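Local coordinates for HD domain protein (Enterococcus faecalis, PDB 4LRL) that acts as a deoxyribonucleoside triphosphate triphosphohydrolase of the HD-domain type, whose activity is raised or lowered allosterically, at residues Q331-P336 against F347-P352; D337-D342 against K383-I388; A301-P306 against D322-T327; E146-T151 against R285-F290. One frame throughout, in Å; residues are numbered along the deposited sequence.

Contact 1: residues Q331-P336 against F347-P352; sequences QWMDVP and FLMRKP. With DGT (2'-deoxyguanosine-5'-triphosphate), chain R.
M333 meets L348 and M349 with the outer part of its side chain, and its sulfur does most of the touching. M333 SD lies 3.6 Å from L348 CD1 and 4.0 Å from M349 CE. The two methyls of the methionines also come together, with M333 CE 4.1 Å from M349 CE. The methionine side chains cross at about a right angle. M333 runs straight through chi2 and folds at chi3 (58°), which lays the sulfur and methyl side by side against the M349 methyl. Between the two segments the contact is small and apolar, with 113 Å² buried.

R350 follows at once and binds dGTP. It has positive phi just after helix 338-348, and its side chain is extended from CG to NE. R350 NH2 gives a straight bond (167°) to the alpha-phosphate oxygen O1A of dGTP at 2.7 Å. R350 NH1 donates to the nucleotide O5' at 2.9 Å and weakly to O1A. One guanidinium face lies against the base, with dGTP N3 3.2 Å above its plane. R350 NE donates to F78 O, which helps to fix the rotation of the group. The same nucleotide is held by K354 and K446, and by K38, N60, Q65 and R68 of the second subunit. The site therefore spans a subunit interface, consistent with a regulatory site.

A type I turn from W332 to V335 begins the link between helix 322-332 and helix 338-348. L348 also packs back on F329 and T330 of helix 322-332. W332 and F347 both face helix 270-291, on A286 and L279.

Contact 2: residues D337-D342 against K383-I388; sequences DSILGD and KYYTAI
D342 OD2 has two partners, the hydroxyl of Y385 across the contact and R346 on its own helix. Y385 OH donates to it at 2.7 Å, and R346 NH1 forms a salt bridge to it. The tyrosine hydroxyl meets OD2 on its anti side, 21° out of the carboxylate plane. The carboxylate and ring planes stand 41° apart. CG of D342 is anti to the backbone N, which carries the carboxylate out to the Y385 hydroxyl.

I339 makes the apolar half. Its CG2 sits over one face of the Y384 ring, 4.1 Å from the centroid, a CH-pi contact. The methyl is offset toward the rim, with I339 CG2 3.7 Å from Y384 CG. I339 CD1 reaches Y384 CD1 at 3.9 Å. I339 CG1 lies more loosely near the edge of the Y385 ring.

The contact joins the first turns of helix 338-348 to the end of helix 382-385. D337 is the N-cap of helix 338-348, and its OD2 accepts from L340 N at 2.9 Å. D337 OD1 also forms a salt bridge with R285. After Y385 the chain leaves the helix at T386 and enters strand 387-389, where A387 pairs with Y443 in an antiparallel sheet. The Y384 hydroxyl turns to helix 270-291, where E288 OE1 and R285 NH1 are its hydrogen-bonding partners. The Y385 ring meets F380 edge-to-face and also touches L343 and P445.

Contact 3: residues A301-P306 against D322-T327; sequences ASLLVP and DGVLST
L303 pairs with V324, and L304 with L325, in two neighbouring methyl contacts. They pack the turn leading into helix 305-308 on the first turns of helix 322-332, in the HD-associated region. L303 CD1 comes to both branches of V324, at 3.9 Å from CG2 and 4.0 Å from CG1. In the second pair the forked end belongs to L304. Its CD1 is 3.9 Å from L325 CD2, and its CD2 is 4.0 Å from the same L325 methyl. In each pair the side chains cross at about a right angle. With chi1 at 167°, V324 turns both methyls to L303 CD1, which sits almost equally far from each.

Hydrogen bonds stay inside each segment or go to other parts of the assembly. T327 OG1 donates to G323 O at 2.6 Å, and T327 N donates to the same carbonyl oxygen. L304 N donates to A301 O at 2.8 Å in the turn before helix 305-308. L303 N is hydrogen-bonded to Y328 OH of helix 322-332.

D322, at the start of helix 322-332, makes a salt bridge through OD1 with K71. Further along, the helix meets the second subunit. T327 OG1 of that subunit makes weak hydrogen bonds with G323 O and T327 OG1 of this chain, and V324 packs on the same threonine.

Between the segments the contact is methyl on methyl. Nothing polar joins them, and its hold is shape and burial.

Contact 4: residues E146-T151 against R285-F290; sequences EHIFDT and RAKELF
The F149 ring carries its own neighbour on one face: I148 CG2 sits 3.9 Å above the plane, over the centre. K287 of helix 270-291 comes to the same ring obliquely, with K287 CD 4.3 Å from F149 CE2. R285, on the same helix as K287, points away from this contact to D337 and Y384.

K287 carries the contact with its aliphatic carbons. Its CG is anti to the backbone N (chi1 -179°), and the chain stays extended as far as CE, which brings CD and CE alongside residues 148-149. K287 CD lies 4.3 Å from I148 CG2, and K287 CE 4.1 Å from I148 O. The bend at chi4 (72°) turns the ammonium off this line. NZ forms a salt bridge with E291, one turn further along the helix. The approaches are loose, and only 102 Å² is buried.

The contact brings the end of helix 142-149, in the HD domain, to helix 270-291 of the HD-associated region. H147 ND1 adds a hydrogen bond to D280 OD1 of the same long helix. F149 also packs on F307 and F308 of helix 305-308, while A286 and L289 face helix 338-348.

Overall arrangement
Contact 3 is the buried member of the set, while contacts 1, 2 and 4 are partly buried. Helix 322-332 serves contacts 1 and 3, and helix 338-348 serves contacts 1 and 2. W332 and L340 touch where contacts 1 and 2 adjoin, and W332 also reaches A301 and L304 of contact 3. Helix 270-291, the second partner of contact 4, lies against all the others. Contact 2 differs in chemistry, since its segments share a hydroxyl-to-carboxylate hydrogen bond. Contacts 1 and 3 are apolar between their segments, and contact 4 uses the carbon chain of a lysine. Contacts 1 and 3 reach the second subunit, and contact 1 also holds dGTP. Contact 4 ties the HD domain to the associated region.

Contact 1: residues Q331-P336 against F347-P352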
# COMPACT_ATOMS: atom_id res chain seq x y z
N GLN C 331 25.92 32.54 -2.41
CA GLN C 331 26.86 33.66 -2.52
C GLN C 331 27.31 33.82 -3.96
O GLN C 331 27.38 34.93 -4.47
CB GLN C 331 28.11 33.46 -1.66
CG GLN C 331 27.92 33.16 -0.18
CD GLN C 331 29.13 32.41 0.39
OE1 GLN C 331 30.10 32.16 -0.34
NE2 GLN C 331 29.07 32.05 1.67
N TRP C 332 27.60 32.70 -4.63
CA TRP C 332 28.14 32.72 -6.00
C TRP C 332 27.21 33.35 -7.03
O TRP C 332 27.66 33.84 -8.06
CB TRP C 332 28.55 31.32 -6.48
CG TRP C 332 29.68 30.70 -5.70
CD1 TRP C 332 30.44 31.30 -4.73
CD2 TRP C 332 30.20 29.37 -5.84
NE1 TRP C 332 31.38 30.43 -4.25
CE2 TRP C 332 31.26 29.24 -4.92
CE3 TRP C 332 29.87 28.29 -6.66
CZ2 TRP C 332 31.99 28.05 -4.78
CZ3 TRP C 332 30.60 27.10 -6.53
CH2 TRP C 332 31.65 27.00 -5.60
N MET C 333 25.91 33.35 -6.74
CA MET C 333 24.94 34.05 -7.57
C MET C 333 25.33 35.52 -7.78
O MET C 333 24.96 36.12 -8.79
CB MET C 333 23.52 33.94 -6.99
CG MET C 333 22.79 32.65 -7.39
SD MET C 333 21.08 32.52 -6.77
CE MET C 333 20.33 34.00 -7.46
N ASP C 334 26.11 36.07 -6.85
CA ASP C 334 26.49 37.49 -6.88
C ASP C 334 27.96 37.77 -7.26
O ASP C 334 28.40 38.92 -7.25
CB ASP C 334 26.13 38.15 -5.54
CG ASP C 334 24.66 38.00 -5.19
OD1 ASP C 334 23.81 38.04 -6.11
OD2 ASP C 334 24.35 37.83 -4.00
N VAL C 335 28.69 36.71 -7.60
CA VAL C 335 30.07 36.79 -8.07
C VAL C 335 30.13 37.34 -9.51
O VAL C 335 29.30 36.95 -10.34
CB VAL C 335 30.76 35.39 -7.96
CG1 VAL C 335 32.00 35.28 -8.86
CG2 VAL C 335 31.12 35.10 -6.51
N PRO C 336 31.08 38.25 -9.81
CA PRO C 336 31.10 38.84 -11.15
C PRO C 336 31.78 37.96 -12.21
O PRO C 336 32.80 38.34 -12.81
CB PRO C 336 31.86 40.16 -10.94
CG PRO C 336 32.75 39.89 -9.80
CD PRO C 336 32.09 38.85 -8.93
N PHE C 347 21.10 25.92 -10.65
CA PHE C 347 21.05 24.84 -9.67
C PHE C 347 20.15 25.13 -8.47
O PHE C 347 19.43 24.25 -8.01
CB PHE C 347 22.44 24.46 -9.16
CG PHE C 347 22.45 23.18 -8.36
CD1 PHE C 347 22.49 21.95 -9.00
CD2 PHE C 347 22.38 23.21 -6.96
CE1 PHE C 347 22.49 20.76 -8.26
CE2 PHE C 347 22.38 22.03 -6.21
CZ PHE C 347 22.43 20.81 -6.85
N LEU C 348 20.19 26.35 -7.96
CA LEU C 348 19.33 26.72 -6.84
C LEU C 348 17.86 26.83 -7.25
O LEU C 348 16.98 26.47 -6.48
CB LEU C 348 19.80 28.01 -6.17
CG LEU C 348 21.15 27.93 -5.45
CD1 LEU C 348 21.68 29.34 -5.20
CD2 LEU C 348 21.08 27.10 -4.15
N MET C 349 17.63 27.33 -8.47
CA MET C 349 16.27 27.65 -8.96
C MET C 349 15.64 26.55 -9.85
O MET C 349 14.51 26.71 -10.33
CB MET C 349 16.28 29.00 -9.71
CG MET C 349 16.79 30.22 -8.92
SD MET C 349 16.38 30.15 -7.17
CE MET C 349 17.14 31.65 -6.53
N ARG C 350 16.38 25.45 -10.05
CA ARG C 350 15.95 24.30 -10.87
C ARG C 350 15.72 24.66 -12.33
O ARG C 350 14.58 24.80 -12.78
CB ARG C 350 14.73 23.58 -10.26
CG ARG C 350 14.42 22.22 -10.89
CD ARG C 350 13.08 21.66 -10.44
NE ARG C 350 12.77 20.33 -11.00
CZ ARG C 350 12.38 20.08 -12.25
NH1 ARG C 350 12.13 18.84 -12.63
NH2 ARG C 350 12.26 21.06 -13.14
N LYS C 351 16.82 24.82 -13.07
CA LYS C 351 16.76 25.09 -14.50
C LYS C 351 17.61 24.04 -15.19
O LYS C 351 18.72 24.33 -15.60
CB LYS C 351 17.32 26.47 -14.86
CG LYS C 351 16.80 27.63 -14.03
CD LYS C 351 15.37 27.93 -14.33
CE LYS C 351 14.93 29.23 -13.65
NZ LYS C 351 13.46 29.35 -13.67
N PRO C 352 17.09 22.80 -15.29
CA PRO C 352 17.99 21.78 -15.81
C PRO C 352 18.28 22.03 -17.29
O PRO C 352 17.49 22.70 -17.97
CB PRO C 352 17.21 20.47 -15.62
CG PRO C 352 15.83 20.87 -15.06
CD PRO C 352 15.69 22.34 -15.19
PG DGT R . 8.51 20.32 -19.88
O1G DGT R . 7.62 19.10 -20.09
O2G DGT R . 8.91 21.01 -21.18
O3G DGT R . 8.02 21.26 -18.79
O3B DGT R . 9.92 19.80 -19.30
PB DGT R . 10.14 18.33 -18.71
O1B DGT R . 10.97 17.54 -19.70
O2B DGT R . 8.83 17.77 -18.22
O3A DGT R . 11.07 18.63 -17.44
PA DGT R . 10.59 19.28 -16.06
O1A DGT R . 11.69 20.21 -15.63
O2A DGT R . 9.18 19.79 -16.08
O5' DGT R . 10.64 18.03 -15.04
C5' DGT R . 10.08 16.75 -15.33
C4' DGT R . 9.28 16.25 -14.14
O4' DGT R . 9.93 16.48 -12.87
C3' DGT R . 7.96 17.00 -14.01
O3' DGT R . 6.98 16.56 -14.97
C2' DGT R . 7.58 16.77 -12.55
C1' DGT R . 8.92 16.56 -11.85
N9 DGT R . 9.23 17.65 -10.90
C8 DGT R . 9.57 17.47 -9.60
N7 DGT R . 9.81 18.66 -8.97
C5 DGT R . 9.63 19.62 -9.89
C6 DGT R . 9.70 21.11 -9.91
O6 DGT R . 10.00 21.79 -8.92
N1 DGT R . 9.44 21.74 -11.06
C2 DGT R . 9.10 21.09 -12.18
N2 DGT R . 8.85 21.84 -13.27
N3 DGT R . 9.01 19.73 -12.25
C4 DGT R . 9.25 18.96 -11.15

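Contact 2: residues D337-D342 against K383-I388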
# COMPACT_ATOMS: atom_id res chain seq x y z
N ASP C 337 31.22 36.78 -12.40
CA ASP C 337 31.47 35.97 -13.56
C ASP C 337 30.10 35.54 -14.05
O ASP C 337 29.29 35.03 -13.27
CB ASP C 337 32.32 34.76 -13.23
CG ASP C 337 32.50 33.83 -14.42
OD1 ASP C 337 33.14 34.25 -15.42
OD2 ASP C 337 32.00 32.68 -14.37
N SER C 338 29.84 35.76 -15.33
CA SER C 338 28.54 35.48 -15.93
C SER C 338 28.16 34.00 -15.82
O SER C 338 27.07 33.65 -15.36
CB SER C 338 28.53 35.96 -17.39
OG SER C 338 27.43 35.44 -18.11
N ILE C 339 29.09 33.13 -16.21
CA ILE C 339 28.87 31.70 -16.24
C ILE C 339 28.62 31.12 -14.85
O ILE C 339 27.66 30.35 -14.66
CB ILE C 339 30.05 30.98 -16.96
CG1 ILE C 339 30.03 31.32 -18.46
CG2 ILE C 339 30.01 29.46 -16.73
CD1 ILE C 339 31.32 30.97 -19.20
N LEU C 340 29.45 31.48 -13.88
CA LEU C 340 29.31 30.96 -12.52
C LEU C 340 27.99 31.42 -11.88
O LEU C 340 27.23 30.59 -11.37
CB LEU C 340 30.51 31.33 -11.63
CG LEU C 340 30.50 30.64 -10.26
CD1 LEU C 340 31.10 29.23 -10.34
CD2 LEU C 340 31.21 31.47 -9.20
N GLY C 341 27.74 32.72 -11.93
CA GLY C 341 26.52 33.31 -11.39
C GLY C 341 25.27 32.62 -11.90
O GLY C 341 24.39 32.25 -11.13
N ASP C 342 25.22 32.42 -13.22
CA ASP C 342 24.08 31.80 -13.87
C ASP C 342 23.92 30.31 -13.54
O ASP C 342 22.80 29.84 -13.34
CB ASP C 342 24.18 31.98 -15.38
CG ASP C 342 22.96 31.46 -16.12
OD1 ASP C 342 21.86 32.02 -15.92
OD2 ASP C 342 23.10 30.50 -16.89
N LYS C 383 31.18 24.71 -23.41
CA LYS C 383 31.89 23.94 -22.39
C LYS C 383 31.09 23.81 -21.09
O LYS C 383 31.27 22.84 -20.35
CB LYS C 383 33.27 24.51 -22.12
CG LYS C 383 34.23 24.41 -23.29
CD LYS C 383 35.65 24.12 -22.82
CE LYS C 383 36.69 24.31 -23.94
NZ LYS C 383 36.93 25.75 -24.20
N TYR C 384 30.20 24.77 -20.83
CA TYR C 384 29.42 24.83 -19.59
C TYR C 384 27.94 24.62 -19.82
O TYR C 384 27.20 24.27 -18.89
CB TYR C 384 29.66 26.15 -18.85
CG TYR C 384 31.13 26.42 -18.58
CD1 TYR C 384 31.89 27.15 -19.48
CD2 TYR C 384 31.75 25.91 -17.44
CE1 TYR C 384 33.24 27.39 -19.25
CE2 TYR C 384 33.11 26.13 -17.20
CZ TYR C 384 33.84 26.88 -18.11
OH TYR C 384 35.17 27.13 -17.89
N TYR C 385 27.50 24.82 -21.05
CA TYR C 385 26.08 24.74 -21.34
C TYR C 385 25.65 23.52 -22.15
O TYR C 385 24.48 23.39 -22.48
CB TYR C 385 25.58 26.06 -21.95
CG TYR C 385 25.54 27.14 -20.91
CD1 TYR C 385 26.58 28.07 -20.81
CD2 TYR C 385 24.50 27.20 -19.98
CE1 TYR C 385 26.57 29.06 -19.83
CE2 TYR C 385 24.47 28.18 -18.99
CZ TYR C 385 25.51 29.11 -18.92
OH TYR C 385 25.50 30.07 -17.95
N THR C 386 26.61 22.64 -22.45
CA THR C 386 26.32 21.37 -23.11
C THR C 386 27.10 20.25 -22.45
O THR C 386 28.08 20.48 -21.76
CB THR C 386 26.68 21.36 -24.64
OG1 THR C 386 28.10 21.32 -24.82
CG2 THR C 386 26.09 22.56 -25.36
N ALA C 387 26.65 19.02 -22.67
CA ALA C 387 27.38 17.85 -22.22
C ALA C 387 26.98 16.63 -23.03
O ALA C 387 25.97 16.63 -23.73
CB ALA C 387 27.13 17.59 -20.72
N ILE C 388 27.82 15.60 -22.92
CA ILE C 388 27.53 14.27 -23.39
C ILE C 388 27.70 13.37 -22.16
O ILE C 388 28.75 13.39 -21.53
CB ILE C 388 28.53 13.84 -24.49
CG1 ILE C 388 28.29 14.65 -25.77
CG2 ILE C 388 28.45 12.33 -24.77
CD1 ILE C 388 29.43 14.56 -26.77

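Contact 3: residues A301-P306 against D322-T327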
# COMPACT_ATOMS: atom_id res chain seq x y z
N ALA C 301 34.57 30.51 -0.26
CA ALA C 301 34.24 29.10 -0.14
C ALA C 301 35.37 28.35 0.56
O ALA C 301 35.92 27.39 0.02
CB ALA C 301 33.97 28.51 -1.52
N SER C 302 35.69 28.82 1.77
CA SER C 302 36.82 28.32 2.56
C SER C 302 36.91 26.80 2.68
O SER C 302 37.99 26.24 2.54
CB SER C 302 36.79 28.94 3.96
OG SER C 302 35.54 28.70 4.59
N LEU C 303 35.77 26.16 2.93
CA LEU C 303 35.71 24.70 3.10
C LEU C 303 35.91 23.93 1.79
O LEU C 303 36.15 22.73 1.81
CB LEU C 303 34.41 24.28 3.80
CG LEU C 303 34.04 24.86 5.17
CD1 LEU C 303 32.68 24.32 5.63
CD2 LEU C 303 35.10 24.60 6.23
N LEU C 304 35.81 24.63 0.66
CA LEU C 304 36.08 24.02 -0.64
C LEU C 304 37.50 24.26 -1.16
O LEU C 304 37.97 23.57 -2.07
CB LEU C 304 35.09 24.50 -1.69
CG LEU C 304 33.74 23.80 -1.83
CD1 LEU C 304 32.99 24.44 -2.98
CD2 LEU C 304 33.90 22.30 -2.05
N VAL C 305 38.17 25.25 -0.57
CA VAL C 305 39.48 25.68 -1.02
C VAL C 305 40.51 24.53 -1.04
O VAL C 305 41.22 24.38 -2.03
CB VAL C 305 39.98 26.92 -0.22
CG1 VAL C 305 41.41 27.29 -0.59
CG2 VAL C 305 39.04 28.10 -0.47
N PRO C 306 40.58 23.69 0.03
CA PRO C 306 41.49 22.54 -0.01
C PRO C 306 41.26 21.62 -1.20
O PRO C 306 42.19 21.00 -1.70
CB PRO C 306 41.17 21.79 1.28
CG PRO C 306 40.61 22.81 2.18
CD PRO C 306 39.85 23.75 1.32
N ASP C 322 25.76 18.65 1.96
CA ASP C 322 24.96 19.35 0.94
C ASP C 322 24.73 20.84 1.27
O ASP C 322 24.71 21.70 0.37
CB ASP C 322 23.61 18.66 0.70
CG ASP C 322 23.76 17.20 0.25
OD1 ASP C 322 22.74 16.49 0.22
OD2 ASP C 322 24.88 16.76 -0.07
N GLY C 323 24.55 21.14 2.55
CA GLY C 323 24.30 22.49 3.00
C GLY C 323 25.48 23.44 2.82
O GLY C 323 25.29 24.64 2.64
N VAL C 324 26.69 22.90 2.89
CA VAL C 324 27.88 23.69 2.64
C VAL C 324 27.87 24.18 1.19
O VAL C 324 28.02 25.38 0.94
CB VAL C 324 29.19 22.90 2.96
CG1 VAL C 324 30.41 23.62 2.40
CG2 VAL C 324 29.34 22.71 4.48
N LEU C 325 27.64 23.25 0.26
CA LEU C 325 27.63 23.57 -1.17
C LEU C 325 26.56 24.59 -1.54
O LEU C 325 26.86 25.59 -2.20
CB LEU C 325 27.49 22.31 -2.02
CG LEU C 325 28.70 21.38 -2.08
CD1 LEU C 325 28.44 20.23 -3.03
CD2 LEU C 325 29.92 22.11 -2.54
N SER C 326 25.33 24.34 -1.12
CA SER C 326 24.23 25.23 -1.46
C SER C 326 24.43 26.63 -0.88
O SER C 326 24.09 27.62 -1.52
CB SER C 326 22.87 24.63 -1.08
OG SER C 326 22.84 24.28 0.29
N THR C 327 25.01 26.70 0.31
CA THR C 327 25.35 27.98 0.92
C THR C 327 26.32 28.79 0.05
O THR C 327 26.11 29.98 -0.21
CB THR C 327 25.90 27.79 2.35
OG1 THR C 327 24.90 27.15 3.16
CG2 THR C 327 26.27 29.15 2.98

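Contact 4: residues E146-T151 against R285-F290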
# COMPACT_ATOMS: atom_id res chain seq x y z
N GLU C 146 33.38 13.47 -7.05
CA GLU C 146 34.55 12.65 -7.40
C GLU C 146 35.06 12.95 -8.80
O GLU C 146 36.25 12.86 -9.05
CB GLU C 146 34.27 11.16 -7.22
CG GLU C 146 33.90 10.79 -5.79
CD GLU C 146 33.48 9.34 -5.61
OE1 GLU C 146 33.16 8.98 -4.46
OE2 GLU C 146 33.46 8.57 -6.59
N HIS C 147 34.15 13.30 -9.70
CA HIS C 147 34.55 13.66 -11.06
C HIS C 147 35.40 14.93 -11.08
O HIS C 147 36.43 14.98 -11.75
CB HIS C 147 33.34 13.79 -11.99
CG HIS C 147 33.69 14.24 -13.38
ND1 HIS C 147 33.26 15.44 -13.91
CD2 HIS C 147 34.46 13.67 -14.33
CE1 HIS C 147 33.73 15.58 -15.13
NE2 HIS C 147 34.47 14.52 -15.41
N ILE C 148 34.97 15.95 -10.32
CA ILE C 148 35.64 17.26 -10.31
C ILE C 148 36.86 17.30 -9.39
O ILE C 148 37.90 17.87 -9.75
CB ILE C 148 34.65 18.41 -9.91
CG1 ILE C 148 33.37 18.38 -10.77
CG2 ILE C 148 35.34 19.78 -9.96
CD1 ILE C 148 33.58 18.59 -12.26
N PHE C 149 36.74 16.71 -8.20
CA PHE C 149 37.81 16.82 -7.20
C PHE C 149 38.66 15.57 -7.01
O PHE C 149 39.54 15.54 -6.16
CB PHE C 149 37.24 17.31 -5.87
CG PHE C 149 36.60 18.66 -5.96
CD1 PHE C 149 35.21 18.80 -5.91
CD2 PHE C 149 37.37 19.80 -6.11
CE1 PHE C 149 34.62 20.05 -6.00
CE2 PHE C 149 36.78 21.07 -6.21
CZ PHE C 149 35.40 21.19 -6.15
N ASP C 150 38.39 14.54 -7.82
CA ASP C 150 39.14 13.28 -7.83
C ASP C 150 39.22 12.59 -6.45
O ASP C 150 40.24 11.97 -6.11
CB ASP C 150 40.52 13.46 -8.48
CG ASP C 150 40.96 12.24 -9.27
OD1 ASP C 150 40.09 11.41 -9.64
OD2 ASP C 150 42.18 12.10 -9.54
N THR C 151 38.15 12.70 -5.67
CA THR C 151 37.99 11.94 -4.43
C THR C 151 37.53 10.51 -4.75
O THR C 151 37.08 10.23 -5.87
CB THR C 151 36.96 12.60 -3.48
OG1 THR C 151 35.74 12.86 -4.18
CG2 THR C 151 37.49 13.91 -2.91
N ARG C 285 33.61 25.36 -12.86
CA ARG C 285 33.83 26.79 -13.08
C ARG C 285 34.44 27.44 -11.86
O ARG C 285 35.34 28.26 -11.98
CB ARG C 285 32.52 27.50 -13.45
CG ARG C 285 32.67 28.96 -13.88
CD ARG C 285 33.60 29.12 -15.10
NE ARG C 285 33.66 30.52 -15.54
CZ ARG C 285 34.49 30.98 -16.49
NH1 ARG C 285 35.33 30.16 -17.11
NH2 ARG C 285 34.47 32.26 -16.82
N ALA C 286 33.94 27.09 -10.68
CA ALA C 286 34.49 27.59 -9.43
C ALA C 286 35.97 27.24 -9.27
O ALA C 286 36.77 28.09 -8.89
CB ALA C 286 33.69 27.06 -8.26
N LYS C 287 36.33 25.99 -9.59
CA LYS C 287 37.71 25.54 -9.54
C LYS C 287 38.57 26.35 -10.51
O LYS C 287 39.68 26.79 -10.15
CB LYS C 287 37.78 24.03 -9.86
CG LYS C 287 39.18 23.40 -9.82
CD LYS C 287 39.09 21.87 -9.77
CE LYS C 287 40.30 21.18 -10.42
NZ LYS C 287 41.55 21.27 -9.63
N GLU C 288 38.06 26.57 -11.72
CA GLU C 288 38.81 27.29 -12.75
C GLU C 288 39.03 28.74 -12.37
O GLU C 288 40.12 29.27 -12.60
CB GLU C 288 38.08 27.25 -14.09
CG GLU C 288 38.22 25.92 -14.80
CD GLU C 288 37.29 25.82 -15.99
OE1 GLU C 288 36.14 26.32 -15.89
OE2 GLU C 288 37.71 25.24 -17.02
N LEU C 289 38.00 29.35 -11.80
CA LEU C 289 38.06 30.75 -11.39
C LEU C 289 39.07 30.94 -10.25
O LEU C 289 39.81 31.91 -10.23
CB LEU C 289 36.67 31.27 -11.01
CG LEU C 289 35.70 31.59 -12.15
CD1 LEU C 289 34.32 31.92 -11.58
CD2 LEU C 289 36.20 32.72 -13.04
N PHE C 290 39.10 29.98 -9.34
CA PHE C 290 40.06 29.96 -8.24
C PHE C 290 41.50 29.78 -8.74
O PHE C 290 42.44 30.28 -8.12
CB PHE C 290 39.70 28.84 -7.26
CG PHE C 290 40.54 28.84 -6.01
CD1 PHE C 290 40.27 29.72 -4.97
CD2 PHE C 290 41.61 27.96 -5.88
CE1 PHE C 290 41.04 29.72 -3.81
CE2 PHE C 290 42.39 27.95 -4.73
CZ PHE C 290 42.11 28.83 -3.70